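Local coordinates for protein D-mannose isomerase (Marinomonas mediterranea, PDB 5X32) that catalyses the reversible isomerization of D-mannose to D-fructose and, less efficiently, acts on D-lyxose, at residues K309-Q314 / W356-D361; A21-T26 / Q36-D41. All blocks are in the same frame, centred on the assembly; numbering follows the deposited sequence.

Contact 1 of 2, residues K309-Q314 / W356-D361; sequences KYFWVQ and WYRILD
Tyr310 sets CG beside its backbone N (chi1 -71°), and Ile359, across the strand pair, extends with CG1 anti to the backbone N and CD1 anti to CA, which carries CD1 out alongside the tyrosine, the two side chains pointing the same way. The Ile359 CD1 methyl thereby lies over one face of the phenol ring, 3.6 Å from Tyr310 CZ, in a CH-pi contact. Arg358, stretched out from CG to NE, runs along the same ring; its NH2 is 3.7 Å from Tyr310 CE2, with the guanidinium turned 82° from the ring plane. With an alanine in place of Tyr310, the Ile359 CD1 methyl would probably lose the ring face it lies over, and Arg358 NH2 and the Tyr296 ring, which stacks on the tyrosine, would lose their aromatic neighbour.

The backbones are joined by a reciprocal pair of bonds, Lys309 N to Leu360 O and Leu360 N to Lys309 O, each 2.9 Å. One step on, Phe311 N bonds to Arg358 O at 3.1 Å. Phe311 is in the first turn of a helix, and its CB packs on Trp356 CE3 (3.5 Å) while its ring edge meets Arg358 O. At the rim of the indole, Gln314 CB lies in the ring plane, 3.8 Å from Trp356 CZ3. On the Lys309 and Leu360 face of the sheet, the Lys309 ammonium forms a salt bridge with Asp288 and bonds to the carbonyl of Glu362.

Phe311 also packs on His380, a proton donor/acceptor by similarity, so this short antiparallel pairing, with Tyr310 as N-cap of helix 311-328, borders the probable active site of an (alpha/alpha)6 barrel of the N-acylglucosamine 2-epimerase family.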
ATOM      1  N   LYS A 309       9.270  14.459   2.348  1.00 53.13           N
ATOM      2  CA  LYS A 309       8.752  13.514   3.319  1.00 56.08           C
ATOM      3  C   LYS A 309       7.290  13.115   3.022  1.00 52.11           C
ATOM      4  O   LYS A 309       6.371  13.924   3.120  1.00 56.77           O
ATOM      5  CB  LYS A 309       8.937  14.097   4.713  1.00 55.78           C
ATOM      6  CG  LYS A 309      10.381  14.546   4.908  1.00 58.04           C
ATOM      7  CD  LYS A 309      10.879  14.399   6.334  1.00 59.10           C
ATOM      8  CE  LYS A 309      11.631  15.650   6.783  1.00 56.78           C
ATOM      9  NZ  LYS A 309      12.468  16.187   5.704  1.00 59.09           N
ATOM     10  N   TYR A 310       7.111  11.863   2.614  1.00 44.35           N
ATOM     11  CA  TYR A 310       5.817  11.317   2.238  1.00 40.75           C
ATOM     12  C   TYR A 310       5.152  10.549   3.386  1.00 46.49           C
ATOM     13  O   TYR A 310       5.815   9.968   4.239  1.00 52.93           O
ATOM     14  CB  TYR A 310       5.971  10.390   1.030  1.00 44.53           C
ATOM     15  CG  TYR A 310       6.272  11.090  -0.273  1.00 45.32           C
ATOM     16  CD1 TYR A 310       7.472  11.759  -0.467  1.00 50.44           C
ATOM     17  CD2 TYR A 310       5.366  11.068  -1.316  1.00 49.06           C
ATOM     18  CE1 TYR A 310       7.756  12.393  -1.663  1.00 48.71           C
ATOM     19  CE2 TYR A 310       5.637  11.710  -2.512  1.00 49.91           C
ATOM     20  CZ  TYR A 310       6.834  12.366  -2.675  1.00 53.58           C
ATOM     21  OH  TYR A 310       7.106  13.001  -3.858  1.00 62.04           O
ATOM     22  N   PHE A 311       3.831  10.550   3.408  1.00 47.82           N
ATOM     23  CA  PHE A 311       3.087   9.895   4.475  1.00 48.15           C
ATOM     24  C   PHE A 311       3.262   8.378   4.465  1.00 46.10           C
ATOM     25  O   PHE A 311       3.481   7.747   5.513  1.00 46.41           O
ATOM     26  CB  PHE A 311       1.603  10.265   4.367  1.00 47.79           C
ATOM     27  CG  PHE A 311       0.890   9.571   3.238  1.00 43.65           C
ATOM     28  CD1 PHE A 311       1.153   9.920   1.919  1.00 41.14           C
ATOM     29  CD2 PHE A 311      -0.017   8.556   3.493  1.00 41.67           C
ATOM     30  CE1 PHE A 311       0.517   9.274   0.873  1.00 46.25           C
ATOM     31  CE2 PHE A 311      -0.660   7.902   2.438  1.00 43.59           C
ATOM     32  CZ  PHE A 311      -0.383   8.260   1.133  1.00 46.72           C
ATOM     33  N   TRP A 312       3.162   7.785   3.285  1.00 42.18           N
ATOM     34  CA  TRP A 312       3.127   6.340   3.232  1.00 51.48           C
ATOM     35  C   TRP A 312       4.477   5.749   3.670  1.00 54.85           C
ATOM     36  O   TRP A 312       4.509   4.667   4.245  1.00 51.20           O
ATOM     37  CB  TRP A 312       2.754   5.838   1.838  1.00 49.47           C
ATOM     38  CG  TRP A 312       3.755   6.101   0.744  1.00 52.04           C
ATOM     39  CD1 TRP A 312       3.764   7.151  -0.134  1.00 50.93           C
ATOM     40  CD2 TRP A 312       4.894   5.303   0.420  1.00 50.11           C
ATOM     41  NE1 TRP A 312       4.833   7.046  -0.992  1.00 47.28           N
ATOM     42  CE2 TRP A 312       5.544   5.918  -0.672  1.00 53.71           C
ATOM     43  CE3 TRP A 312       5.427   4.120   0.940  1.00 52.86           C
ATOM     44  CZ2 TRP A 312       6.709   5.388  -1.248  1.00 54.56           C
ATOM     45  CZ3 TRP A 312       6.580   3.601   0.363  1.00 49.81           C
ATOM     46  CH2 TRP A 312       7.206   4.236  -0.715  1.00 55.30           C
ATOM     47  N   VAL A 313       5.567   6.488   3.450  1.00 48.37           N
ATOM     48  CA  VAL A 313       6.900   6.054   3.859  1.00 49.52           C
ATOM     49  C   VAL A 313       7.026   6.003   5.388  1.00 52.78           C
ATOM     50  O   VAL A 313       7.492   5.004   5.964  1.00 50.73           O
ATOM     51  CB  VAL A 313       7.968   6.986   3.283  1.00 50.19           C
ATOM     52  CG1 VAL A 313       9.330   6.690   3.899  1.00 49.81           C
ATOM     53  CG2 VAL A 313       7.996   6.889   1.753  1.00 43.16           C
ATOM     54  N   GLN A 314       6.551   7.060   6.039  1.00 53.40           N
ATOM     55  CA  GLN A 314       6.497   7.109   7.495  1.00 49.48           C
ATOM     56  C   GLN A 314       5.644   5.978   8.064  1.00 47.85           C
ATOM     57  O   GLN A 314       6.012   5.338   9.062  1.00 51.00           O
ATOM     58  CB  GLN A 314       5.956   8.466   7.941  1.00 44.55           C
ATOM     59  CG  GLN A 314       6.984   9.568   8.207  1.00 49.08           C
ATOM     60  CD  GLN A 314       8.128   9.641   7.209  1.00 48.22           C
ATOM     61  OE1 GLN A 314       9.234   9.241   7.530  1.00 56.52           O
ATOM     62  NE2 GLN A 314       7.877  10.163   6.014  1.00 46.39           N
ATOM     63  N   TRP A 356      -3.835  12.092   7.227  1.00 46.94           N
ATOM     64  CA  TRP A 356      -2.454  12.517   7.060  1.00 50.00           C
ATOM     65  C   TRP A 356      -2.238  13.508   5.929  1.00 44.30           C
ATOM     66  O   TRP A 356      -2.855  13.406   4.889  1.00 44.03           O
ATOM     67  CB  TRP A 356      -1.567  11.298   6.802  1.00 49.25           C
ATOM     68  CG  TRP A 356      -1.262  10.428   7.992  1.00 49.19           C
ATOM     69  CD1 TRP A 356      -2.154   9.897   8.874  1.00 53.10           C
ATOM     70  CD2 TRP A 356       0.024   9.930   8.378  1.00 49.89           C
ATOM     71  NE1 TRP A 356      -1.501   9.118   9.800  1.00 44.23           N
ATOM     72  CE2 TRP A 356      -0.163   9.123   9.518  1.00 51.54           C
ATOM     73  CE3 TRP A 356       1.320  10.093   7.873  1.00 51.99           C
ATOM     74  CZ2 TRP A 356       0.906   8.480  10.168  1.00 50.87           C
ATOM     75  CZ3 TRP A 356       2.378   9.442   8.520  1.00 46.72           C
ATOM     76  CH2 TRP A 356       2.158   8.652   9.649  1.00 55.30           C
ATOM     77  N   TYR A 357      -1.356  14.473   6.142  1.00 46.41           N
ATOM     78  CA  TYR A 357      -0.864  15.273   5.038  1.00 48.14           C
ATOM     79  C   TYR A 357      -0.123  14.330   4.110  1.00 50.11           C
ATOM     80  O   TYR A 357       0.440  13.324   4.554  1.00 50.01           O
ATOM     81  CB  TYR A 357       0.062  16.386   5.523  1.00 52.41           C
ATOM     82  CG  TYR A 357      -0.612  17.410   6.403  1.00 57.24           C
ATOM     83  CD1 TYR A 357      -1.895  17.891   6.120  1.00 56.12           C
ATOM     84  CD2 TYR A 357       0.020  17.864   7.551  1.00 57.28           C
ATOM     85  CE1 TYR A 357      -2.506  18.824   6.944  1.00 56.73           C
ATOM     86  CE2 TYR A 357      -0.574  18.783   8.366  1.00 61.04           C
ATOM     87  CZ  TYR A 357      -1.831  19.258   8.069  1.00 60.84           C
ATOM     88  OH  TYR A 357      -2.367  20.163   8.932  1.00 67.52           O
ATOM     89  N   ARG A 358      -0.120  14.631   2.823  1.00 50.32           N
ATOM     90  CA  ARG A 358       0.488  13.712   1.880  1.00 48.16           C
ATOM     91  C   ARG A 358       2.004  13.891   1.828  1.00 49.18           C
ATOM     92  O   ARG A 358       2.761  12.917   1.790  1.00 49.57           O
ATOM     93  CB  ARG A 358      -0.108  13.915   0.488  1.00 47.89           C
ATOM     94  CG  ARG A 358       0.413  12.956  -0.536  1.00 40.99           C
ATOM     95  CD  ARG A 358      -0.079  13.300  -1.915  1.00 45.53           C
ATOM     96  NE  ARG A 358       0.887  12.810  -2.884  1.00 61.31           N
ATOM     97  CZ  ARG A 358       1.819  13.558  -3.474  1.00 60.86           C
ATOM     98  NH1 ARG A 358       1.893  14.859  -3.237  1.00 57.35           N
ATOM     99  NH2 ARG A 358       2.671  12.998  -4.326  1.00 63.05           N
ATOM    100  N   ILE A 359       2.452  15.137   1.854  1.00 43.38           N
ATOM    101  CA  ILE A 359       3.849  15.398   1.581  1.00 52.22           C
ATOM    102  C   ILE A 359       4.346  16.731   2.117  1.00 52.61           C
ATOM    103  O   ILE A 359       3.715  17.760   1.924  1.00 57.96           O
ATOM    104  CB  ILE A 359       4.088  15.330   0.067  1.00 54.76           C
ATOM    105  CG1 ILE A 359       5.544  15.655  -0.278  1.00 49.00           C
ATOM    106  CG2 ILE A 359       3.118  16.244  -0.651  1.00 47.34           C
ATOM    107  CD1 ILE A 359       5.814  15.738  -1.765  1.00 45.94           C
ATOM    108  N   LEU A 360       5.497  16.696   2.786  1.00 60.83           N
ATOM    109  CA  LEU A 360       6.214  17.904   3.214  1.00 55.35           C
ATOM    110  C   LEU A 360       7.541  18.021   2.501  1.00 56.10           C
ATOM    111  O   LEU A 360       8.038  17.033   1.942  1.00 61.74           O
ATOM    112  CB  LEU A 360       6.443  17.895   4.719  1.00 48.47           C
ATOM    113  CG  LEU A 360       5.213  17.490   5.514  1.00 49.60           C
ATOM    114  CD1 LEU A 360       5.535  17.292   6.965  1.00 48.06           C
ATOM    115  CD2 LEU A 360       4.192  18.589   5.352  1.00 57.97           C
ATOM    116  N   ASP A 361       8.108  19.225   2.487  1.00 57.15           N
ATOM    117  CA  ASP A 361       9.467  19.411   1.952  1.00 62.15           C
ATOM    118  C   ASP A 361      10.541  19.083   3.012  1.00 60.44           C
ATOM    119  O   ASP A 361      10.204  18.723   4.151  1.00 54.89           O
ATOM    120  CB  ASP A 361       9.643  20.842   1.417  1.00 64.52           C
ATOM    121  CG  ASP A 361       9.559  21.923   2.519  1.00 65.82           C
ATOM    122  OD1 ASP A 361       9.542  21.586   3.732  1.00 61.89           O
ATOM    123  OD2 ASP A 361       9.489  23.123   2.155  1.00 58.26           O
TER

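Contact 2 of 2, residues A21-T26 / Q36-D41; sequences AFYFPT and QFFKDD
Phe22 reaches from the last turn of its helix toward the loop 36-41, and Phe38 answers from the loop. Followed outward, Phe38 starts with CB, which points toward the helix end and sits 4.0 Å from Phe22 CZ and nearly as close to Phe22 CE2. With CG beside the backbone N (chi1 -56°), the ring is carried on past Phe22 to Tyr23. Along one side, CD2 lies 4.0 Å from Tyr23 CE1, and CE2 lies equally near Tyr23 CD1. These two tyrosine atoms form the edge that meets the phenylalanine face, displaced toward its rim: a T-shaped pair with centroids 5.5 Å apart and planes at 86°. The outer part of the ring ends at Thr26, where Phe38 CE1 is 4.4 Å from Thr26 CG2, a methyl lying at the ring edge.

Helix 9-23 belongs to the helical barrel of this epimerase family, and here its C-terminal end is packed against the long loop that leads to strand 49-51. Phe58 of helix 52-69 touches both Tyr23 and Phe38, extending the aromatic cluster to the next helix.

The Phe22 ring has a more polar neighbourhood. Lys39 O lies near the ring plane, 3.4 Å from Phe22 CZ, an edge-on position consistent with a weak attraction to the ring hydrogens. Asp40 O comes to 3.3 Å from Phe22 CE1, approaching obliquely. No hydrogen bond spans the two segments. Asp40 O accepts a hydrogen bond from Lys371, and the Tyr23 hydroxyl pairs with Ser372.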
ATOM      1  N   ALA A  21     -13.159   9.520  10.038  1.00 56.94           N
ATOM      2  CA  ALA A  21     -14.098  10.633  10.133  1.00 53.79           C
ATOM      3  C   ALA A  21     -13.765  11.751   9.151  1.00 54.44           C
ATOM      4  O   ALA A  21     -14.653  12.509   8.785  1.00 56.38           O
ATOM      5  CB  ALA A  21     -14.146  11.160  11.530  1.00 50.70           C
ATOM      6  N   PHE A  22     -12.493  11.902   8.766  1.00 59.08           N
ATOM      7  CA  PHE A  22     -12.160  12.892   7.719  1.00 52.61           C
ATOM      8  C   PHE A  22     -12.780  12.545   6.363  1.00 56.51           C
ATOM      9  O   PHE A  22     -13.147  13.448   5.614  1.00 58.71           O
ATOM     10  CB  PHE A  22     -10.646  13.057   7.536  1.00 53.47           C
ATOM     11  CG  PHE A  22     -10.262  13.859   6.303  1.00 49.06           C
ATOM     12  CD1 PHE A  22     -10.256  15.239   6.329  1.00 53.39           C
ATOM     13  CD2 PHE A  22      -9.908  13.221   5.120  1.00 47.92           C
ATOM     14  CE1 PHE A  22      -9.901  15.969   5.200  1.00 55.72           C
ATOM     15  CE2 PHE A  22      -9.562  13.944   3.987  1.00 43.16           C
ATOM     16  CZ  PHE A  22      -9.554  15.317   4.032  1.00 48.96           C
ATOM     17  N   TYR A  23     -12.857  11.253   6.033  1.00 57.57           N
ATOM     18  CA  TYR A  23     -13.318  10.800   4.707  1.00 59.56           C
ATOM     19  C   TYR A  23     -14.834  10.512   4.657  1.00 57.76           C
ATOM     20  O   TYR A  23     -15.485  10.684   3.622  1.00 57.19           O
ATOM     21  CB  TYR A  23     -12.550   9.529   4.262  1.00 55.12           C
ATOM     22  CG  TYR A  23     -11.086   9.716   3.891  1.00 47.31           C
ATOM     23  CD1 TYR A  23     -10.719  10.273   2.670  1.00 50.02           C
ATOM     24  CD2 TYR A  23     -10.072   9.290   4.739  1.00 53.58           C
ATOM     25  CE1 TYR A  23      -9.376  10.440   2.318  1.00 53.37           C
ATOM     26  CE2 TYR A  23      -8.709   9.443   4.396  1.00 51.70           C
ATOM     27  CZ  TYR A  23      -8.371  10.015   3.186  1.00 50.81           C
ATOM     28  OH  TYR A  23      -7.044  10.161   2.840  1.00 55.30           O
ATOM     29  N   PHE A  24     -15.375  10.043   5.775  1.00 58.39           N
ATOM     30  CA  PHE A  24     -16.784   9.672   5.880  1.00 61.03           C
ATOM     31  C   PHE A  24     -17.563  10.810   6.546  1.00 61.70           C
ATOM     32  O   PHE A  24     -17.103  11.361   7.556  1.00 60.36           O
ATOM     33  CB  PHE A  24     -16.937   8.366   6.667  1.00 58.25           C
ATOM     34  CG  PHE A  24     -18.307   7.752   6.581  1.00 62.17           C
ATOM     35  CD1 PHE A  24     -18.752   7.157   5.407  1.00 63.44           C
ATOM     36  CD2 PHE A  24     -19.143   7.750   7.687  1.00 60.77           C
ATOM     37  CE1 PHE A  24     -20.014   6.590   5.329  1.00 62.59           C
ATOM     38  CE2 PHE A  24     -20.405   7.180   7.622  1.00 63.53           C
ATOM     39  CZ  PHE A  24     -20.844   6.600   6.439  1.00 61.44           C
ATOM     40  N   PRO A  25     -18.727  11.188   5.968  1.00 61.18           N
ATOM     41  CA  PRO A  25     -19.361  10.590   4.783  1.00 60.43           C
ATOM     42  C   PRO A  25     -19.090  11.338   3.475  1.00 59.61           C
ATOM     43  O   PRO A  25     -19.700  10.995   2.453  1.00 57.28           O
ATOM     44  CB  PRO A  25     -20.842  10.690   5.119  1.00 57.71           C
ATOM     45  CG  PRO A  25     -20.903  12.037   5.811  1.00 52.83           C
ATOM     46  CD  PRO A  25     -19.634  12.153   6.620  1.00 58.57           C
ATOM     47  N   THR A  26     -18.174  12.304   3.501  1.00 51.45           N
ATOM     48  CA  THR A  26     -17.876  13.148   2.345  1.00 51.54           C
ATOM     49  C   THR A  26     -17.470  12.395   1.061  1.00 59.34           C
ATOM     50  O   THR A  26     -17.808  12.830  -0.041  1.00 62.47           O
ATOM     51  CB  THR A  26     -16.741  14.133   2.686  1.00 59.00           C
ATOM     52  OG1 THR A  26     -17.001  14.717   3.965  1.00 61.63           O
ATOM     53  CG2 THR A  26     -16.637  15.237   1.647  1.00 55.10           C
ATOM     54  N   GLN A  36     -12.580  11.260  -4.892  1.00 54.71           N
ATOM     55  CA  GLN A  36     -11.216  10.804  -4.714  1.00 50.33           C
ATOM     56  C   GLN A  36     -10.184  11.943  -4.628  1.00 57.74           C
ATOM     57  O   GLN A  36      -8.966  11.708  -4.626  1.00 51.28           O
ATOM     58  CB  GLN A  36     -10.862   9.833  -5.847  1.00 46.12           C
ATOM     59  CG  GLN A  36     -11.687   8.545  -5.812  1.00 50.68           C
ATOM     60  CD  GLN A  36     -11.373   7.581  -6.956  1.00 51.93           C
ATOM     61  OE1 GLN A  36     -10.543   7.861  -7.824  1.00 48.57           O
ATOM     62  NE2 GLN A  36     -11.990   6.411  -6.917  1.00 46.89           N
ATOM     63  N   PHE A  37     -10.672  13.167  -4.475  1.00 52.18           N
ATOM     64  CA  PHE A  37      -9.782  14.316  -4.448  1.00 54.35           C
ATOM     65  C   PHE A  37     -10.189  15.272  -3.334  1.00 58.90           C
ATOM     66  O   PHE A  37     -11.151  16.033  -3.461  1.00 52.36           O
ATOM     67  CB  PHE A  37      -9.788  15.043  -5.795  1.00 50.19           C
ATOM     68  CG  PHE A  37      -9.076  14.305  -6.906  1.00 52.52           C
ATOM     69  CD1 PHE A  37      -9.710  13.282  -7.605  1.00 49.88           C
ATOM     70  CD2 PHE A  37      -7.788  14.676  -7.290  1.00 52.97           C
ATOM     71  CE1 PHE A  37      -9.065  12.628  -8.645  1.00 50.79           C
ATOM     72  CE2 PHE A  37      -7.132  14.027  -8.327  1.00 42.62           C
ATOM     73  CZ  PHE A  37      -7.768  13.010  -9.009  1.00 54.25           C
ATOM     74  N   PHE A  38      -9.410  15.278  -2.260  1.00 56.12           N
ATOM     75  CA  PHE A  38      -9.805  16.005  -1.075  1.00 54.32           C
ATOM     76  C   PHE A  38      -8.792  17.066  -0.700  1.00 57.19           C
ATOM     77  O   PHE A  38      -7.574  16.843  -0.719  1.00 56.51           O
ATOM     78  CB  PHE A  38      -9.998  15.032   0.083  1.00 54.63           C
ATOM     79  CG  PHE A  38     -10.980  13.943  -0.211  1.00 52.65           C
ATOM     80  CD1 PHE A  38     -12.332  14.132   0.003  1.00 54.05           C
ATOM     81  CD2 PHE A  38     -10.553  12.733  -0.730  1.00 55.56           C
ATOM     82  CE1 PHE A  38     -13.241  13.139  -0.281  1.00 51.14           C
ATOM     83  CE2 PHE A  38     -11.461  11.723  -1.012  1.00 53.79           C
ATOM     84  CZ  PHE A  38     -12.805  11.933  -0.785  1.00 58.62           C
ATOM     85  N   LYS A  39      -9.332  18.210  -0.315  1.00 55.96           N
ATOM     86  CA  LYS A  39      -8.563  19.319   0.195  1.00 56.05           C
ATOM     87  C   LYS A  39      -8.234  19.032   1.655  1.00 53.86           C
ATOM     88  O   LYS A  39      -8.830  18.139   2.254  1.00 50.33           O
ATOM     89  CB  LYS A  39      -9.390  20.601   0.044  1.00 54.59           C
ATOM     90  CG  LYS A  39      -8.679  21.735  -0.638  1.00 57.38           C
ATOM     91  CD  LYS A  39      -8.519  21.527  -2.120  1.00 52.74           C
ATOM     92  CE  LYS A  39      -7.385  22.401  -2.618  1.00 53.51           C
ATOM     93  NZ  LYS A  39      -7.354  22.494  -4.090  1.00 56.18           N
ATOM     94  N   ASP A  40      -7.292  19.766   2.235  1.00 51.49           N
ATOM     95  CA  ASP A  40      -6.999  19.588   3.657  1.00 55.33           C
ATOM     96  C   ASP A  40      -8.252  19.653   4.537  1.00 58.69           C
ATOM     97  O   ASP A  40      -8.386  18.881   5.489  1.00 59.00           O
ATOM     98  CB  ASP A  40      -5.985  20.620   4.167  1.00 60.02           C
ATOM     99  CG  ASP A  40      -4.552  20.374   3.654  1.00 64.34           C
ATOM    100  OD1 ASP A  40      -4.215  19.225   3.278  1.00 61.63           O
ATOM    101  OD2 ASP A  40      -3.746  21.337   3.676  1.00 63.08           O
ATOM    102  N   ASP A  41      -9.160  20.577   4.209  1.00 59.44           N
ATOM    103  CA  ASP A  41     -10.339  20.865   5.036  1.00 54.73           C
ATOM    104  C   ASP A  41     -11.464  19.824   4.865  1.00 60.04           C
ATOM    105  O   ASP A  41     -12.428  19.803   5.631  1.00 63.48           O
ATOM    106  CB  ASP A  41     -10.861  22.263   4.689  1.00 50.67           C
ATOM    107  CG  ASP A  41     -11.403  22.360   3.231  1.00 63.88           C
ATOM    108  OD1 ASP A  41     -11.660  21.307   2.602  1.00 62.49           O
ATOM    109  OD2 ASP A  41     -11.557  23.485   2.694  1.00 56.90           O
TER

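In the fold
From the N terminus, helix 9-23 ends at contact 2, which closes a short loop: nine residues without helix or strand separate its segments before the chain moves on to strand 49-51. Contact 1 comes much later, joining the end of strand 304-310 and the start of helix 311-328 to strand 359-360 across 41 residues, most of them helical and including helix 331-347. The loops neither nest nor cross; they follow in series. In space the two are neighbours, with centres about 17 Å apart, and Tyr357 packs against Asp40, bringing the late part of the chain beside its early part.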